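Local coordinates for protein salt-tolerant glutaminase (Micrococcus luteus, PDB 3AGD) that probably hydrolyses L-glutamine to L-glutamate and ammonium, as a member of the glutaminase family within the beta-lactamase clan, at residues D109-I113 against V236-G241; W249-I255 against C295-S299; A268-R272 against L304-D310. All blocks are in the same frame, centred on the assembly; numbering follows the deposited sequence.

Contact 1: residues D109-I113 against V236-G241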
loop_
_atom_site.group_PDB
_atom_site.type_symbol
_atom_site.label_atom_id
_atom_site.label_comp_id
_atom_site.label_asym_id
_atom_site.label_seq_id
_atom_site.Cartn_x
_atom_site.Cartn_y
_atom_site.Cartn_z
ATOM N N ASP A 109 23.029 -6.120 -3.026
ATOM C CA ASP A 109 21.973 -5.234 -2.540
ATOM C C ASP A 109 20.545 -5.774 -2.426
ATOM O O ASP A 109 19.880 -5.533 -1.415
ATOM C CB ASP A 109 21.971 -3.935 -3.348
ATOM C CG ASP A 109 23.122 -3.013 -2.964
ATOM O OD1 ASP A 109 23.715 -3.227 -1.884
ATOM O OD2 ASP A 109 23.425 -2.074 -3.728
ATOM N N ASN A 110 20.052 -6.476 -3.439
ATOM C CA ASN A 110 18.693 -7.013 -3.352
ATOM C C ASN A 110 18.421 -8.099 -4.387
ATOM O O ASN A 110 19.224 -8.320 -5.291
ATOM C CB ASN A 110 17.655 -5.891 -3.490
ATOM C CG ASN A 110 17.742 -5.182 -4.822
ATOM O OD1 ASN A 110 18.280 -4.079 -4.919
ATOM N ND2 ASN A 110 17.224 -5.818 -5.862
ATOM N N ALA A 111 17.276 -8.762 -4.248
ATOM C CA ALA A 111 16.881 -9.862 -5.128
ATOM C C ALA A 111 16.478 -9.497 -6.554
ATOM O O ALA A 111 16.375 -10.383 -7.404
ATOM C CB ALA A 111 15.748 -10.669 -4.466
ATOM N N MET A 112 16.249 -8.212 -6.815
ATOM C CA MET A 112 15.838 -7.747 -8.141
ATOM C C MET A 112 16.989 -7.558 -9.130
ATOM O O MET A 112 16.782 -7.598 -10.344
ATOM C CB MET A 112 15.056 -6.435 -8.020
ATOM C CG MET A 112 13.748 -6.562 -7.248
ATOM S SD MET A 112 12.610 -7.773 -7.973
ATOM C CE MET A 112 12.820 -9.161 -6.876
ATOM N N ILE A 113 18.193 -7.345 -8.615
ATOM C CA ILE A 113 19.360 -7.172 -9.470
ATOM C C ILE A 113 19.996 -8.542 -9.687
ATOM O O ILE A 113 19.876 -9.435 -8.840
ATOM C CB ILE A 113 20.407 -6.225 -8.834
ATOM C CG1 ILE A 113 20.923 -6.816 -7.521
ATOM C CG2 ILE A 113 19.784 -4.858 -8.582
ATOM C CD1 ILE A 113 22.043 -6.016 -6.879
ATOM N N VAL A 236 10.164 -5.640 -2.028
ATOM C CA VAL A 236 11.412 -5.589 -2.788
ATOM C C VAL A 236 11.183 -5.168 -4.244
ATOM O O VAL A 236 12.016 -4.476 -4.836
ATOM C CB VAL A 236 12.125 -6.955 -2.722
ATOM C CG1 VAL A 236 13.337 -6.977 -3.644
ATOM C CG2 VAL A 236 12.552 -7.223 -1.286
ATOM N N MET A 237 10.054 -5.583 -4.815
ATOM C CA MET A 237 9.703 -5.212 -6.185
ATOM C C MET A 237 9.473 -3.700 -6.219
ATOM O O MET A 237 9.918 -2.999 -7.127
ATOM C CB MET A 237 8.415 -5.925 -6.626
ATOM C CG MET A 237 8.581 -7.374 -7.056
ATOM S SD MET A 237 6.968 -8.169 -7.355
ATOM C CE MET A 237 6.446 -7.337 -8.856
ATOM N N THR A 238 8.765 -3.207 -5.213
ATOM C CA THR A 238 8.455 -1.792 -5.113
ATOM C C THR A 238 9.725 -0.947 -5.077
ATOM O O THR A 238 9.889 -0.024 -5.873
ATOM C CB THR A 238 7.620 -1.511 -3.842
ATOM O OG1 THR A 238 6.416 -2.286 -3.883
ATOM C CG2 THR A 238 7.256 -0.033 -3.747
ATOM N N SER A 239 10.634 -1.281 -4.166
ATOM C CA SER A 239 11.879 -0.532 -4.010
ATOM C C SER A 239 12.873 -0.582 -5.170
ATOM O O SER A 239 13.509 0.428 -5.478
ATOM C CB SER A 239 12.597 -0.978 -2.732
ATOM O OG SER A 239 11.808 -0.703 -1.591
ATOM N N SER A 240 13.013 -1.739 -5.813
ATOM C CA SER A 240 13.989 -1.864 -6.899
ATOM C C SER A 240 13.505 -2.395 -8.241
ATOM O O SER A 240 14.238 -2.326 -9.232
ATOM C CB SER A 240 15.156 -2.728 -6.429
ATOM O OG SER A 240 15.705 -2.191 -5.241
ATOM N N GLY A 241 12.288 -2.919 -8.285
ATOM C CA GLY A 241 11.779 -3.449 -9.540
ATOM C C GLY A 241 11.891 -2.543 -10.758
ATOM O O GLY A 241 12.234 -3.004 -11.851
#
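M112 and V236 are the main partners in a buried, largely apolar loop-to-helix contact, in which the loop leading into helix 114-123 packs against the C-terminal part of helix 227-240. The backbones come closest at M112 and G241, whose CA atoms are 6.1 Å apart. M112 does most of the touching. Its CG lies 3.7 Å from V236 CG1, and the thioether then folds back, with bends at chi2 (-58°) and chi3 (103°), so that CE also rests on that methyl, 3.9 Å from V236 CG1. Further along the helix, M112 SD approaches M237 CG at 4.2 Å, while M112 CB lies 4.0 Å from S240 CB. One methionine thus reaches V236 and S240 on the near side of the helix and the flank of M237, whose CB points away.

The surroundings place this contact beside the active site of a fold related to the serine beta-lactamases. M112 O accepts a hydrogen bond from NZ of K67, which belongs to a probable SxxK motif with S64, a residue that binds L-glutamate. Y71, one turn further along the same helix 67-78, packs against both A111 and V236. S240 OG is hydrogen-bonded to the backbone N of S92, which gives this buried hydroxyl a polar partner. Within the helix, S240 N donates to V236 O at 3.1 Å; M112 CG lies 3.6 Å from that same V236 O.

Contact 2: residues W249-I255 against C295-S299; sequences WLADVGI and CRRLS
V253 and R296 mark the closest backbone approach, with CA atoms 5.6 Å apart, where the short helix 249-252 ends against helix 289-301. W249 O receives both V253 N and G254 N, and G254 leaves helical geometry. The indole of W249 presents its edge to the second helix: CZ2 lies 3.9 Å from C295 CB, and CZ3 sits 3.8 Å above the centre of the R296 guanidinium. The extended R296 chain (chi2 -178°) carries that group out to the indole. The two planes are 64° apart, so ring edge meets guanidinium face. The indole is fixed from its own segment, with NE1 donating to I255 O (2.7 Å, 161°) and V253 CG2 over one ring face. V253 CG1 turns the other way, 3.7 Å from S299 CB. S299 OG is 2.7 Å from V253 O, but L304 O competes for its proton. Water 3 donates to both D252 O and S299 OG. Water 1 joins D252 OD2, which also accepts from Q248 N, to R296 NH1. In the wider fold, I255 and L298 rest on I275 of the central antiparallel sheet, and L298 also packs against strand 40-44 and helix 4-16.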
loop_
_atom_site.group_PDB
_atom_site.type_symbol
_atom_site.label_atom_id
_atom_site.label_comp_id
_atom_site.label_asym_id
_atom_site.label_seq_id
_atom_site.Cartn_x
_atom_site.Cartn_y
_atom_site.Cartn_z
ATOM N N TRP A 249 9.000 5.542 -10.076
ATOM C CA TRP A 249 7.904 4.589 -10.203
ATOM C C TRP A 249 6.856 4.526 -9.095
ATOM O O TRP A 249 5.664 4.616 -9.372
ATOM C CB TRP A 249 8.474 3.190 -10.454
ATOM C CG TRP A 249 7.468 2.246 -11.024
ATOM C CD1 TRP A 249 6.723 1.321 -10.345
ATOM C CD2 TRP A 249 7.084 2.140 -12.400
ATOM N NE1 TRP A 249 5.903 0.644 -11.217
ATOM C CE2 TRP A 249 6.105 1.125 -12.483
ATOM C CE3 TRP A 249 7.475 2.804 -13.572
ATOM C CZ2 TRP A 249 5.510 0.759 -13.695
ATOM C CZ3 TRP A 249 6.882 2.436 -14.778
ATOM C CH2 TRP A 249 5.910 1.423 -14.828
ATOM N N LEU A 250 7.284 4.362 -7.851
ATOM C CA LEU A 250 6.333 4.288 -6.750
ATOM C C LEU A 250 5.427 5.519 -6.721
ATOM O O LEU A 250 4.205 5.393 -6.642
ATOM C CB LEU A 250 7.079 4.128 -5.419
ATOM C CG LEU A 250 6.321 4.033 -4.085
ATOM C CD1 LEU A 250 6.105 5.414 -3.529
ATOM C CD2 LEU A 250 4.991 3.302 -4.265
ATOM N N ALA A 251 6.015 6.706 -6.813
ATOM C CA ALA A 251 5.229 7.940 -6.778
ATOM C C ALA A 251 4.355 8.161 -8.009
ATOM O O ALA A 251 3.165 8.461 -7.884
ATOM C CB ALA A 251 6.150 9.149 -6.583
ATOM N N ASP A 252 4.939 8.016 -9.196
ATOM C CA ASP A 252 4.194 8.239 -10.431
ATOM C C ASP A 252 3.177 7.161 -10.798
ATOM O O ASP A 252 2.080 7.473 -11.255
ATOM C CB ASP A 252 5.149 8.409 -11.621
ATOM C CG ASP A 252 6.192 9.485 -11.396
ATOM O OD1 ASP A 252 5.906 10.479 -10.697
ATOM O OD2 ASP A 252 7.306 9.340 -11.936
ATOM N N VAL A 253 3.540 5.896 -10.607
ATOM C CA VAL A 253 2.663 4.796 -10.987
ATOM C C VAL A 253 2.043 4.083 -9.788
ATOM O O VAL A 253 0.836 3.824 -9.764
ATOM C CB VAL A 253 3.439 3.773 -11.865
ATOM C CG1 VAL A 253 2.481 2.818 -12.544
ATOM C CG2 VAL A 253 4.265 4.514 -12.905
ATOM N N GLY A 254 2.871 3.762 -8.800
ATOM C CA GLY A 254 2.367 3.099 -7.612
ATOM C C GLY A 254 1.995 1.638 -7.788
ATOM O O GLY A 254 1.228 1.093 -6.990
ATOM N N ILE A 255 2.530 0.999 -8.822
ATOM C CA ILE A 255 2.243 -0.411 -9.073
ATOM C C ILE A 255 3.531 -1.230 -9.054
ATOM O O ILE A 255 4.316 -1.182 -9.999
ATOM C CB ILE A 255 1.549 -0.615 -10.443
ATOM C CG1 ILE A 255 0.201 0.107 -10.459
ATOM C CG2 ILE A 255 1.323 -2.111 -10.701
ATOM C CD1 ILE A 255 -0.534 0.001 -11.792
ATOM N N CYS A 295 1.420 0.149 -18.077
ATOM C CA CYS A 295 1.281 0.180 -16.622
ATOM C C CYS A 295 0.984 1.604 -16.137
ATOM O O CYS A 295 0.202 1.797 -15.201
ATOM C CB CYS A 295 2.547 -0.360 -15.949
ATOM S SG CYS A 295 2.759 -2.160 -16.113
ATOM N N ARG A 296 1.600 2.599 -16.776
ATOM C CA ARG A 296 1.365 3.995 -16.412
ATOM C C ARG A 296 -0.091 4.350 -16.707
ATOM O O ARG A 296 -0.741 5.035 -15.920
ATOM C CB ARG A 296 2.294 4.928 -17.199
ATOM C CG ARG A 296 3.778 4.795 -16.847
ATOM C CD ARG A 296 4.612 5.788 -17.645
ATOM N NE ARG A 296 6.053 5.584 -17.501
ATOM C CZ ARG A 296 6.770 5.924 -16.431
ATOM N NH1 ARG A 296 6.193 6.492 -15.380
ATOM N NH2 ARG A 296 8.077 5.703 -16.422
ATOM N N ARG A 297 -0.604 3.873 -17.840
ATOM C CA ARG A 297 -1.989 4.141 -18.215
ATOM C C ARG A 297 -2.978 3.407 -17.305
ATOM O O ARG A 297 -4.030 3.947 -16.970
ATOM C CB ARG A 297 -2.235 3.752 -19.679
ATOM C CG ARG A 297 -1.759 4.790 -20.691
ATOM C CD ARG A 297 -2.618 6.058 -20.632
ATOM N NE ARG A 297 -3.971 5.859 -21.161
ATOM C CZ ARG A 297 -4.286 5.889 -22.454
ATOM N NH1 ARG A 297 -3.348 6.113 -23.366
ATOM N NH2 ARG A 297 -5.541 5.689 -22.841
ATOM N N LEU A 298 -2.650 2.180 -16.908
ATOM C CA LEU A 298 -3.538 1.428 -16.026
ATOM C C LEU A 298 -3.666 2.165 -14.697
ATOM O O LEU A 298 -4.754 2.281 -14.139
ATOM C CB LEU A 298 -2.994 0.019 -15.780
ATOM C CG LEU A 298 -3.100 -0.990 -16.924
ATOM C CD1 LEU A 298 -2.425 -2.291 -16.521
ATOM C CD2 LEU A 298 -4.561 -1.234 -17.255
ATOM N N SER A 299 -2.539 2.664 -14.200
ATOM C CA SER A 299 -2.512 3.401 -12.944
ATOM C C SER A 299 -3.331 4.690 -13.037
ATOM O O SER A 299 -4.125 4.998 -12.142
ATOM C CB SER A 299 -1.067 3.736 -12.559
ATOM O OG SER A 299 -1.028 4.713 -11.530
HETATM O O HOH W 1 7.885 6.806 -12.858
HETATM O O HOH W 2 0.716 6.784 -14.366
HETATM O O HOH W 3 -0.492 7.218 -11.891
#

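Contact 3: residues A268-R272 against L304-D310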
loop_
_atom_site.group_PDB
_atom_site.type_symbol
_atom_site.label_atom_id
_atom_site.label_comp_id
_atom_site.label_asym_id
_atom_site.label_seq_id
_atom_site.Cartn_x
_atom_site.Cartn_y
_atom_site.Cartn_z
ATOM N N ALA A 268 2.041 -6.314 -9.625
ATOM C CA ALA A 268 1.334 -6.902 -8.498
ATOM C C ALA A 268 0.952 -5.804 -7.514
ATOM O O ALA A 268 1.783 -5.335 -6.737
ATOM C CB ALA A 268 2.208 -7.945 -7.815
ATOM N N LEU A 269 -0.312 -5.395 -7.568
ATOM C CA LEU A 269 -0.832 -4.344 -6.699
ATOM C C LEU A 269 -1.644 -4.998 -5.584
ATOM O O LEU A 269 -2.766 -5.464 -5.804
ATOM C CB LEU A 269 -1.707 -3.388 -7.514
ATOM C CG LEU A 269 -2.298 -2.206 -6.741
ATOM C CD1 LEU A 269 -1.167 -1.402 -6.112
ATOM C CD2 LEU A 269 -3.129 -1.334 -7.670
ATOM N N PRO A 270 -1.087 -5.031 -4.365
ATOM C CA PRO A 270 -1.744 -5.636 -3.204
ATOM C C PRO A 270 -3.237 -5.402 -3.053
ATOM O O PRO A 270 -3.712 -4.267 -3.072
ATOM C CB PRO A 270 -0.947 -5.075 -2.031
ATOM C CG PRO A 270 0.436 -4.998 -2.602
ATOM C CD PRO A 270 0.180 -4.390 -3.968
ATOM N N GLY A 271 -3.968 -6.501 -2.889
ATOM C CA GLY A 271 -5.401 -6.424 -2.694
ATOM C C GLY A 271 -6.243 -6.095 -3.907
ATOM O O GLY A 271 -7.470 -6.080 -3.811
ATOM N N ARG A 272 -5.626 -5.841 -5.056
ATOM C CA ARG A 272 -6.448 -5.520 -6.207
ATOM C C ARG A 272 -6.189 -6.179 -7.545
ATOM O O ARG A 272 -7.140 -6.589 -8.203
ATOM C CB ARG A 272 -6.512 -4.006 -6.367
ATOM C CG ARG A 272 -7.411 -3.404 -5.300
ATOM C CD ARG A 272 -7.160 -1.955 -5.122
ATOM N NE ARG A 272 -5.834 -1.690 -4.581
ATOM C CZ ARG A 272 -5.287 -0.484 -4.610
ATOM N NH1 ARG A 272 -5.970 0.513 -5.156
ATOM N NH2 ARG A 272 -4.080 -0.271 -4.102
ATOM N N LEU A 304 -5.264 3.591 -9.928
ATOM C CA LEU A 304 -4.723 2.530 -9.097
ATOM C C LEU A 304 -3.390 3.016 -8.530
ATOM O O LEU A 304 -2.621 3.690 -9.216
ATOM C CB LEU A 304 -4.514 1.263 -9.934
ATOM C CG LEU A 304 -5.796 0.538 -10.354
ATOM C CD1 LEU A 304 -5.483 -0.569 -11.344
ATOM C CD2 LEU A 304 -6.469 -0.041 -9.117
ATOM N N HIS A 305 -3.120 2.683 -7.275
ATOM C CA HIS A 305 -1.888 3.111 -6.645
ATOM C C HIS A 305 -1.733 2.427 -5.300
ATOM O O HIS A 305 -2.702 2.246 -4.572
ATOM C CB HIS A 305 -1.906 4.629 -6.451
ATOM C CG HIS A 305 -0.555 5.220 -6.195
ATOM N ND1 HIS A 305 0.161 4.969 -5.047
ATOM C CD2 HIS A 305 0.223 6.025 -6.958
ATOM C CE1 HIS A 305 1.325 5.592 -5.112
ATOM N NE2 HIS A 305 1.388 6.241 -6.262
ATOM N N LEU A 306 -0.502 2.056 -4.981
ATOM C CA LEU A 306 -0.192 1.384 -3.729
ATOM C C LEU A 306 -0.619 2.194 -2.505
ATOM O O LEU A 306 -0.845 1.633 -1.438
ATOM C CB LEU A 306 1.316 1.120 -3.656
ATOM C CG LEU A 306 1.822 0.300 -2.472
ATOM C CD1 LEU A 306 1.284 -1.123 -2.571
ATOM C CD2 LEU A 306 3.344 0.289 -2.468
ATOM N N MET A 307 -0.738 3.508 -2.665
ATOM C CA MET A 307 -1.095 4.387 -1.556
ATOM C C MET A 307 -2.573 4.709 -1.340
ATOM O O MET A 307 -2.899 5.527 -0.478
ATOM C CB MET A 307 -0.330 5.712 -1.680
ATOM C CG MET A 307 1.182 5.574 -1.751
ATOM S SD MET A 307 1.871 4.771 -0.301
ATOM C CE MET A 307 3.352 4.065 -0.972
ATOM N N ASP A 308 -3.485 4.108 -2.095
ATOM C CA ASP A 308 -4.883 4.451 -1.845
ATOM C C ASP A 308 -5.466 3.707 -0.658
ATOM O O ASP A 308 -5.058 2.587 -0.343
ATOM C CB ASP A 308 -5.744 4.244 -3.086
ATOM C CG ASP A 308 -5.483 2.940 -3.765
ATOM O OD1 ASP A 308 -5.686 2.865 -5.002
ATOM O OD2 ASP A 308 -5.081 1.992 -3.060
ATOM N N GLY A 309 -6.410 4.355 0.015
ATOM C CA GLY A 309 -7.025 3.766 1.192
ATOM C C GLY A 309 -8.227 2.889 0.917
ATOM O O GLY A 309 -9.272 3.046 1.545
ATOM N N ASP A 310 -8.080 1.957 -0.016
ATOM C CA ASP A 310 -9.167 1.054 -0.362
ATOM C C ASP A 310 -9.207 -0.084 0.660
ATOM O O ASP A 310 -8.812 -1.212 0.359
ATOM C CB ASP A 310 -8.945 0.488 -1.768
ATOM C CG ASP A 310 -10.113 -0.341 -2.254
ATOM O OD1 ASP A 310 -10.726 -1.052 -1.425
ATOM O OD2 ASP A 310 -10.412 -0.291 -3.464
HETATM O O HOH W 4 -9.303 0.027 -5.905
#
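R272 reaches H305 and D308 from the beta hairpin loop joining strands 264-269 and 273-278, and the type I turn H305-D308 receives it. R272 N donates to L269 O across the hairpin end. From CB, which points toward 304-310, the chain leaves with CG beside the backbone N (chi1 -74°) and bends at chi3. CD passes 4.0 Å from D310 OD2, and beyond it the guanidinium turns its edge to H305 O and D308 OD1. NH2 donates to H305 O at 2.9 Å (166°); the acceptor is near the guanidinium plane, but NH2 stands well above the plane of the carbonyl. D308 N reaches the same oxygen from the opposite face at 3.2 Å, so H305 O takes one bond from the turn and one from the arginine. NH1 faces D308 OD1 as a probable salt bridge, but NH1 is modelled too close to the carboxylate for its geometry to be relied on.

L269 CD2 lies 3.8 Å above the centre of the guanidinium plane and also meets L304 CB at 3.7 Å. The apolar side continues with P270 CD, 3.7 Å from L306 CD1. The contact lies at the subunit interface: L306 packs on M307 of the second subunit, and D310 OD1 accepts from L312 N of that subunit. D310 OD2 is hydrogen-bonded to water 4. The imidazole of H305 is gripped at both nitrogens: NE2 is hydrogen-bonded to A251 O, and ND1 accepts from M307 N at 2.9 Å, with that nitrogen in the ring plane.

From the N terminus, contact 1 closes first: 122 residues, mostly helical, separate its segments. It is complete before contact 2 opens. Contacts 2 and 3 cross. Contact 2 spans 39 residues that hold strands 257-259, 264-269 and 273-278; contact 3 spans 31 that include strand 273-278 and helix 289-301. Their centres are 11 Å apart, and they meet directly where G254 O lies 2.8 Å from L306 N, a probable hydrogen bond. T238 of contact 1 packs on both L250 and L306. The three contacts tie together helix 227-240 and the loop before helix 114-123, the five-stranded antiparallel sheet with helix 289-301, and the loop before strand 317-323; all touch the second subunit.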